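Local atomic coordinates of adenylate kinase (Desulfovibrio gigas, PDB entry 2XB4), a protein that probably catalyses the reversible transfer of the terminal phosphate of ATP to AMP, giving two ADP, and carries a zinc ion bound by three cysteines and a histidine. Residues 120-124 with 167-171; 5-9 with 173-178. All coordinates share one frame; numbering follows the deposited sequence.

Interaction 1 of 2, residues 120-124 with 167-171; sequences KNRIM and EGAIN
Lys120 and Glu167 form a salt bridge between two helices of the adenylate kinase fold, 116-124 and 167-177; the stretch of chain between the two helices carries the zinc-binding cysteines and histidine. NZ of Lys120 lies 2.8 Å from OE2 of Glu167 and uses that oxygen's anti lone pair, on the side away from OE1. The lysine gets there because its chain is fully extended, with CG anti to the backbone N (chi1 176°), and it meets the glutamate side chain at about a right angle. Asn171 flanks the lysine end, but its OD1 is hydrogen-bonded to Arg116. The helix segments run at 139° to each other with axes 11.1 Å apart at closest approach, a spacing bridged by side chains. Ile170 is central: its CG2 touches CG of Lys120 at 4.0 Å and also reaches CD1 of Ile123, while its CD1 touches both CG2 of Ile123 and CG of Met124. The isoleucine side chains lie alongside each other, pointing opposite ways. Met124 turns at its last torsion (chi3 66°), and its methyl CE rests against the aliphatic part of the glutamate, 3.6 Å from CG of Glu167.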
ATOM      1  N   LYS A 120       7.950  14.363 -13.567  1.00 12.96           N
ATOM      2  CA  LYS A 120       6.835  14.199 -12.596  1.00 14.75           C
ATOM      3  C   LYS A 120       5.794  13.266 -13.187  1.00 15.14           C
ATOM      4  O   LYS A 120       5.260  12.403 -12.494  1.00 14.76           O
ATOM      5  CB  LYS A 120       6.252  15.589 -12.227  1.00 15.42           C
ATOM      6  CG  LYS A 120       5.034  15.523 -11.306  1.00 19.23           C
ATOM      7  CD  LYS A 120       4.544  16.872 -10.950  1.00 26.56           C
ATOM      8  CE  LYS A 120       3.362  16.698 -10.062  1.00 33.04           C
ATOM      9  NZ  LYS A 120       2.668  17.984  -9.913  1.00 42.96           N
ATOM     10  N   ASN A 121       5.410  13.499 -14.432  1.00 14.65           N
ATOM     11  CA  ASN A 121       4.409  12.611 -15.056  1.00 17.95           C
ATOM     12  C   ASN A 121       4.840  11.158 -15.187  1.00 16.01           C
ATOM     13  O   ASN A 121       4.061  10.245 -14.959  1.00 17.73           O
ATOM     14  CB  ASN A 121       4.026  13.143 -16.415  1.00 17.45           C
ATOM     15  CG  ASN A 121       3.022  14.294 -16.293  1.00 24.27           C
ATOM     16  OD1 ASN A 121       2.222  14.369 -15.338  1.00 29.91           O
ATOM     17  ND2 ASN A 121       3.092  15.197 -17.211  1.00 25.96           N
ATOM     18  N   ARG A 122       6.094  10.940 -15.494  1.00 16.20           N
ATOM     19  CA  ARG A 122       6.587   9.541 -15.447  1.00 15.92           C
ATOM     20  C   ARG A 122       6.488   8.877 -14.072  1.00 16.51           C
ATOM     21  O   ARG A 122       6.272   7.661 -14.031  1.00 19.24           O
ATOM     22  CB  ARG A 122       8.010   9.439 -15.927  1.00 15.31           C
ATOM     23  CG  ARG A 122       8.096   9.655 -17.381  1.00 17.72           C
ATOM     24  CD  ARG A 122       9.511   9.509 -17.900  1.00 22.48           C
ATOM     25  NE  ARG A 122       9.367   9.643 -19.363  1.00 25.21           N
ATOM     26  CZ  ARG A 122      10.070   8.975 -20.267  1.00 28.28           C
ATOM     27  NH1 ARG A 122      10.985   8.101 -19.876  1.00 22.80           N
ATOM     28  NH2 ARG A 122       9.824   9.162 -21.585  1.00 31.88           N
ATOM     29  N   ILE A 123       6.729   9.612 -12.972  1.00 13.58           N
ATOM     30  CA  ILE A 123       6.582   9.005 -11.667  1.00 12.35           C
ATOM     31  C   ILE A 123       5.071   8.715 -11.434  1.00 12.51           C
ATOM     32  O   ILE A 123       4.701   7.625 -10.978  1.00 13.65           O
ATOM     33  CB  ILE A 123       7.095   9.947 -10.581  1.00 10.99           C
ATOM     34  CG1 ILE A 123       8.616  10.182 -10.746  1.00 11.18           C
ATOM     35  CG2 ILE A 123       6.726   9.461  -9.146  1.00 12.57           C
ATOM     36  CD1 ILE A 123       9.118  11.531 -10.076  1.00 11.37           C
ATOM     37  N   MET A 124       4.209   9.733 -11.650  1.00 12.46           N
ATOM     38  CA  MET A 124       2.758   9.595 -11.256  1.00 13.84           C
ATOM     39  C   MET A 124       2.075   8.585 -12.151  1.00 11.45           C
ATOM     40  O   MET A 124       1.107   7.979 -11.736  1.00 14.90           O
ATOM     41  CB  MET A 124       2.017  10.964 -11.393  1.00 14.93           C
ATOM     42  CG  MET A 124       2.651  11.999 -10.432  1.00 15.50           C
ATOM     43  SD  MET A 124       1.653  13.459 -10.324  1.00 21.23           S
ATOM     44  CE  MET A 124       0.164  12.850  -9.545  1.00 19.57           C
ATOM     45  N   GLU A 167       2.225  14.440  -4.779  1.00 18.73           N
ATOM     46  CA  GLU A 167       2.796  15.547  -5.568  1.00 20.90           C
ATOM     47  C   GLU A 167       3.594  16.542  -4.731  1.00 21.50           C
ATOM     48  O   GLU A 167       4.532  17.116  -5.234  1.00 20.36           O
ATOM     49  CB  GLU A 167       1.723  16.352  -6.328  1.00 21.38           C
ATOM     50  CG  GLU A 167       0.885  15.465  -7.188  1.00 25.27           C
ATOM     51  CD  GLU A 167      -0.144  16.245  -8.030  1.00 31.36           C
ATOM     52  OE1 GLU A 167      -1.366  16.015  -7.885  1.00 35.27           O
ATOM     53  OE2 GLU A 167       0.299  17.069  -8.824  1.00 31.47           O
ATOM     54  N   GLY A 168       3.226  16.763  -3.475  1.00 21.43           N
ATOM     55  CA  GLY A 168       4.021  17.701  -2.640  1.00 21.80           C
ATOM     56  C   GLY A 168       5.420  17.112  -2.467  1.00 20.09           C
ATOM     57  O   GLY A 168       6.391  17.830  -2.536  1.00 19.89           O
ATOM     58  N   ALA A 169       5.544  15.787  -2.290  1.00 19.71           N
ATOM     59  CA  ALA A 169       6.885  15.226  -2.012  1.00 17.09           C
ATOM     60  C   ALA A 169       7.734  15.211  -3.305  1.00 17.00           C
ATOM     61  O   ALA A 169       8.942  15.422  -3.249  1.00 15.50           O
ATOM     62  CB  ALA A 169       6.768  13.795  -1.449  1.00 19.36           C
ATOM     63  N   ILE A 170       7.111  14.840  -4.429  1.00 14.27           N
ATOM     64  CA  ILE A 170       7.774  14.801  -5.737  1.00 13.35           C
ATOM     65  C   ILE A 170       8.305  16.218  -6.031  1.00 12.74           C
ATOM     66  O   ILE A 170       9.495  16.382  -6.366  1.00 13.30           O
ATOM     67  CB  ILE A 170       6.808  14.331  -6.829  1.00 13.20           C
ATOM     68  CG1 ILE A 170       6.471  12.828  -6.680  1.00 16.22           C
ATOM     69  CG2 ILE A 170       7.397  14.596  -8.214  1.00 15.05           C
ATOM     70  CD1 ILE A 170       5.269  12.512  -7.610  1.00 16.75           C
ATOM     71  N   ASN A 171       7.444  17.237  -5.820  1.00 15.64           N
ATOM     72  CA  ASN A 171       7.831  18.631  -6.077  1.00 15.31           C
ATOM     73  C   ASN A 171       8.955  19.159  -5.197  1.00 15.19           C
ATOM     74  O   ASN A 171       9.791  19.930  -5.662  1.00 14.09           O
ATOM     75  CB  ASN A 171       6.625  19.571  -6.022  1.00 16.40           C
ATOM     76  CG  ASN A 171       5.751  19.449  -7.271  1.00 20.45           C
ATOM     77  OD1 ASN A 171       6.271  19.273  -8.363  1.00 23.99           O
ATOM     78  ND2 ASN A 171       4.449  19.669  -7.116  1.00 18.59           N
TER

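Interaction 2 of 2, residues 5-9 with 173-178; sequences IFGPN and RHDIYY. With SRT (S,R meso-tartaric acid), chain C.
The carbonyl oxygen of Asn9 accepts a nearly straight hydrogen bond from NE2 of His174, 3.0 Å long with an N-H...O angle of 164°. The oxygen lies at the edge of the imidazole, close to the ring plane, while the donor is tilted 25° from the carbonyl plane. CE2 of Tyr178, four residues on, lies over one face of the imidazole, toward its rim. The neighbouring carbonyl, that of Pro8, takes a hydrogen bond from Ser11 OG and a weak one from O3 of the bound tartrate. Residues 5-9 lead from the central parallel-sheet strand 2-6 into the P-loop, where Gly10 and Lys13 also bind the tartrate through their backbone N. Helix 167-177 packs against this strand-to-loop passage through the tyrosines at its C-terminal end. Tyr177, with CG anti to its own backbone N (chi1 -175°), offers a ring face to Pro8: CD of Pro8 makes a CH-pi contact, 4.0 Å from the centroid of the Tyr177 ring. Beyond the ring, the hydroxyl of Tyr177 reaches the backbone of Gly7 and CB of Phe6. CB and CG of Pro8 also meet Tyr178, whose hydroxyl, bonded to Leu114 O, lies 3.3 Å from CG of Pro8.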
ATOM      1  N   ILE A   5      27.222  10.357 -11.515  1.00 11.90           N
ATOM      2  CA  ILE A   5      26.001  10.372 -12.320  1.00 12.51           C
ATOM      3  C   ILE A   5      24.964  11.295 -11.677  1.00 12.31           C
ATOM      4  O   ILE A   5      24.765  11.282 -10.440  1.00 11.35           O
ATOM      5  CB  ILE A   5      25.458   8.912 -12.535  1.00 13.05           C
ATOM      6  CG1 ILE A   5      24.247   8.866 -13.518  1.00 13.23           C
ATOM      7  CG2 ILE A   5      25.146   8.218 -11.189  1.00 13.95           C
ATOM      8  CD1 ILE A   5      24.005   7.383 -14.030  1.00 17.27           C
ATOM      9  N   PHE A   6      24.309  12.117 -12.515  1.00 11.38           N
ATOM     10  CA  PHE A   6      23.221  12.964 -12.043  1.00 12.61           C
ATOM     11  C   PHE A   6      21.894  12.650 -12.818  1.00 12.96           C
ATOM     12  O   PHE A   6      21.880  12.544 -14.063  1.00 14.69           O
ATOM     13  CB  PHE A   6      23.549  14.461 -12.289  1.00 14.94           C
ATOM     14  CG  PHE A   6      24.763  14.985 -11.526  1.00 16.08           C
ATOM     15  CD1 PHE A   6      24.618  15.513 -10.229  1.00 15.18           C
ATOM     16  CD2 PHE A   6      26.034  14.903 -12.080  1.00 13.21           C
ATOM     17  CE1 PHE A   6      25.741  16.067  -9.517  1.00 18.51           C
ATOM     18  CE2 PHE A   6      27.163  15.388 -11.412  1.00 16.60           C
ATOM     19  CZ  PHE A   6      27.062  15.971 -10.131  1.00 14.39           C
ATOM     20  N   GLY A   7      20.767  12.687 -12.103  1.00 12.80           N
ATOM     21  CA  GLY A   7      19.471  12.749 -12.807  1.00 13.10           C
ATOM     22  C   GLY A   7      18.344  12.882 -11.763  1.00 13.86           C
ATOM     23  O   GLY A   7      18.555  12.499 -10.585  1.00 12.10           O
ATOM     24  N   PRO A   8      17.183  13.406 -12.172  1.00 13.20           N
ATOM     25  CA  PRO A   8      16.077  13.662 -11.241  1.00 14.76           C
ATOM     26  C   PRO A   8      15.348  12.342 -10.990  1.00 15.36           C
ATOM     27  O   PRO A   8      15.508  11.390 -11.793  1.00 11.84           O
ATOM     28  CB  PRO A   8      15.110  14.526 -12.056  1.00 15.60           C
ATOM     29  CG  PRO A   8      15.390  14.197 -13.508  1.00 15.38           C
ATOM     30  CD  PRO A   8      16.921  13.912 -13.544  1.00 14.38           C
ATOM     31  N   ASN A   9      14.531  12.305  -9.950  1.00 14.87           N
ATOM     32  CA  ASN A   9      13.564  11.211  -9.853  1.00 15.06           C
ATOM     33  C   ASN A   9      12.681  11.156 -11.098  1.00 13.73           C
ATOM     34  O   ASN A   9      12.283  12.217 -11.599  1.00 13.62           O
ATOM     35  CB  ASN A   9      12.693  11.407  -8.593  1.00 16.51           C
ATOM     36  CG  ASN A   9      13.494  11.079  -7.263  1.00 20.46           C
ATOM     37  OD1 ASN A   9      14.595  10.460  -7.252  1.00 24.91           O
ATOM     38  ND2 ASN A   9      12.930  11.450  -6.191  1.00 24.33           N
ATOM     39  N   ARG A 173      11.425  17.293  -4.015  1.00 13.39           N
ATOM     40  CA  ARG A 173      12.692  16.747  -4.515  1.00 12.72           C
ATOM     41  C   ARG A 173      13.090  17.412  -5.861  1.00 12.34           C
ATOM     42  O   ARG A 173      14.292  17.655  -6.089  1.00 12.32           O
ATOM     43  CB  ARG A 173      12.645  15.217  -4.692  1.00 14.08           C
ATOM     44  CG  ARG A 173      12.442  14.429  -3.366  1.00 20.84           C
ATOM     45  CD  ARG A 173      12.329  12.936  -3.657  1.00 28.97           C
ATOM     46  NE  ARG A 173      11.660  12.331  -2.536  1.00 39.52           N
ATOM     47  CZ  ARG A 173      10.379  11.895  -2.442  1.00 41.16           C
ATOM     48  NH1 ARG A 173       9.480  11.812  -3.473  1.00 31.67           N
ATOM     49  NH2 ARG A 173      10.026  11.426  -1.246  1.00 45.02           N
ATOM     50  N   HIS A 174      12.095  17.719  -6.720  1.00 10.53           N
ATOM     51  CA  HIS A 174      12.410  18.376  -8.031  1.00 11.04           C
ATOM     52  C   HIS A 174      12.826  19.839  -7.860  1.00 11.15           C
ATOM     53  O   HIS A 174      13.748  20.363  -8.612  1.00 11.33           O
ATOM     54  CB  HIS A 174      11.192  18.252  -8.961  1.00 11.11           C
ATOM     55  CG  HIS A 174      11.096  16.923  -9.658  1.00 10.22           C
ATOM     56  ND1 HIS A 174       9.977  16.534 -10.366  1.00 10.88           N
ATOM     57  CD2 HIS A 174      11.987  15.911  -9.792  1.00  9.37           C
ATOM     58  CE1 HIS A 174      10.152  15.304 -10.849  1.00 10.85           C
ATOM     59  NE2 HIS A 174      11.359  14.894 -10.493  1.00 10.75           N
ATOM     60  N   ASP A 175      12.237  20.510  -6.858  1.00 11.58           N
ATOM     61  CA  ASP A 175      12.734  21.809  -6.418  1.00 12.95           C
ATOM     62  C   ASP A 175      14.208  21.834  -6.184  1.00 13.02           C
ATOM     63  O   ASP A 175      14.901  22.722  -6.709  1.00 15.07           O
ATOM     64  CB  ASP A 175      11.998  22.337  -5.172  1.00 11.98           C
ATOM     65  CG  ASP A 175      10.589  22.868  -5.497  1.00 15.26           C
ATOM     66  OD1 ASP A 175      10.173  22.976  -6.679  1.00 15.34           O
ATOM     67  OD2 ASP A 175       9.892  23.167  -4.534  1.00 21.81           O
ATOM     68  N   ILE A 176      14.743  20.833  -5.490  1.00 12.92           N
ATOM     69  CA  ILE A 176      16.150  20.834  -5.241  1.00 10.66           C
ATOM     70  C   ILE A 176      16.881  20.431  -6.527  1.00 11.53           C
ATOM     71  O   ILE A 176      17.863  21.063  -6.903  1.00 10.96           O
ATOM     72  CB  ILE A 176      16.515  19.842  -4.116  1.00 10.68           C
ATOM     73  CG1 ILE A 176      15.931  20.373  -2.779  1.00 11.23           C
ATOM     74  CG2 ILE A 176      18.079  19.646  -4.007  1.00  8.06           C
ATOM     75  CD1 ILE A 176      15.715  19.142  -1.712  1.00 12.04           C
ATOM     76  N   TYR A 177      16.407  19.366  -7.194  1.00  9.59           N
ATOM     77  CA  TYR A 177      17.166  18.846  -8.368  1.00 10.17           C
ATOM     78  C   TYR A 177      17.253  19.964  -9.445  1.00 11.85           C
ATOM     79  O   TYR A 177      18.358  20.303  -9.986  1.00 10.00           O
ATOM     80  CB  TYR A 177      16.514  17.590  -8.984  1.00  8.38           C
ATOM     81  CG  TYR A 177      17.438  17.073 -10.109  1.00  8.30           C
ATOM     82  CD1 TYR A 177      18.571  16.303  -9.785  1.00 10.64           C
ATOM     83  CD2 TYR A 177      17.286  17.515 -11.448  1.00 10.64           C
ATOM     84  CE1 TYR A 177      19.482  15.908 -10.756  1.00 10.90           C
ATOM     85  CE2 TYR A 177      18.184  17.128 -12.459  1.00 13.62           C
ATOM     86  CZ  TYR A 177      19.282  16.317 -12.092  1.00 14.39           C
ATOM     87  OH  TYR A 177      20.194  15.925 -13.055  1.00 13.18           O
ATOM     88  N   TYR A 178      16.119  20.640  -9.682  1.00 11.01           N
ATOM     89  CA  TYR A 178      16.102  21.537 -10.860  1.00 12.44           C
ATOM     90  C   TYR A 178      16.538  22.977 -10.567  1.00 13.23           C
ATOM     91  O   TYR A 178      16.516  23.830 -11.456  1.00 14.46           O
ATOM     92  CB  TYR A 178      14.716  21.537 -11.494  1.00 10.52           C
ATOM     93  CG  TYR A 178      14.450  20.253 -12.304  1.00 13.71           C
ATOM     94  CD1 TYR A 178      14.756  20.187 -13.686  1.00 12.87           C
ATOM     95  CD2 TYR A 178      13.862  19.143 -11.692  1.00  8.50           C
ATOM     96  CE1 TYR A 178      14.533  18.995 -14.449  1.00 11.87           C
ATOM     97  CE2 TYR A 178      13.568  17.939 -12.407  1.00 11.24           C
ATOM     98  CZ  TYR A 178      13.931  17.859 -13.796  1.00 11.39           C
ATOM     99  OH  TYR A 178      13.615  16.756 -14.560  1.00 13.32           O
TER
HETATM  100  O1  SRT C1225      12.652   6.815 -12.423  1.00 24.42           O
HETATM  101  O11 SRT C1225      14.099   5.115 -12.048  1.00 25.20           O
HETATM  102  C1  SRT C1225      13.556   6.218 -11.779  1.00 22.06           C
HETATM  103  C2  SRT C1225      14.100   7.144 -10.779  1.00 24.88           C
HETATM  104  O2  SRT C1225      13.230   7.746  -9.841  1.00 18.32           O
HETATM  105  C3  SRT C1225      15.578   7.218 -10.631  1.00 22.76           C
HETATM  106  O3  SRT C1225      15.581   8.252 -11.650  1.00 19.27           O
HETATM  107  C4  SRT C1225      16.007   7.814  -9.358  1.00 24.91           C
HETATM  108  O4  SRT C1225      16.172   7.036  -8.405  1.00 27.76           O
HETATM  109  O41 SRT C1225      16.180   9.037  -9.317  1.00 26.17           O

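How the interactions relate
Both contacts use helix 167-177, its first turns in interaction 1 and its last in interaction 2, and along the chain the first is nested within the loop closed by the second. Interaction 2 lies nearer the centre of the chain, where two tyrosine rings pack on Pro8 and a histidine is hydrogen-bonded to the P-loop backbone, beside the tartrate. Interaction 1 is more peripheral: aliphatic packing joins two helices, and a salt bridge lies at its more exposed border. The two meet directly. CD1 of Ile123 packs 3.6 Å from Asn9 O, and CE1 of His174 touches both Ile123 and the backbone N of Lys120, so the histidine touches both helix 116-124 and the P-loop.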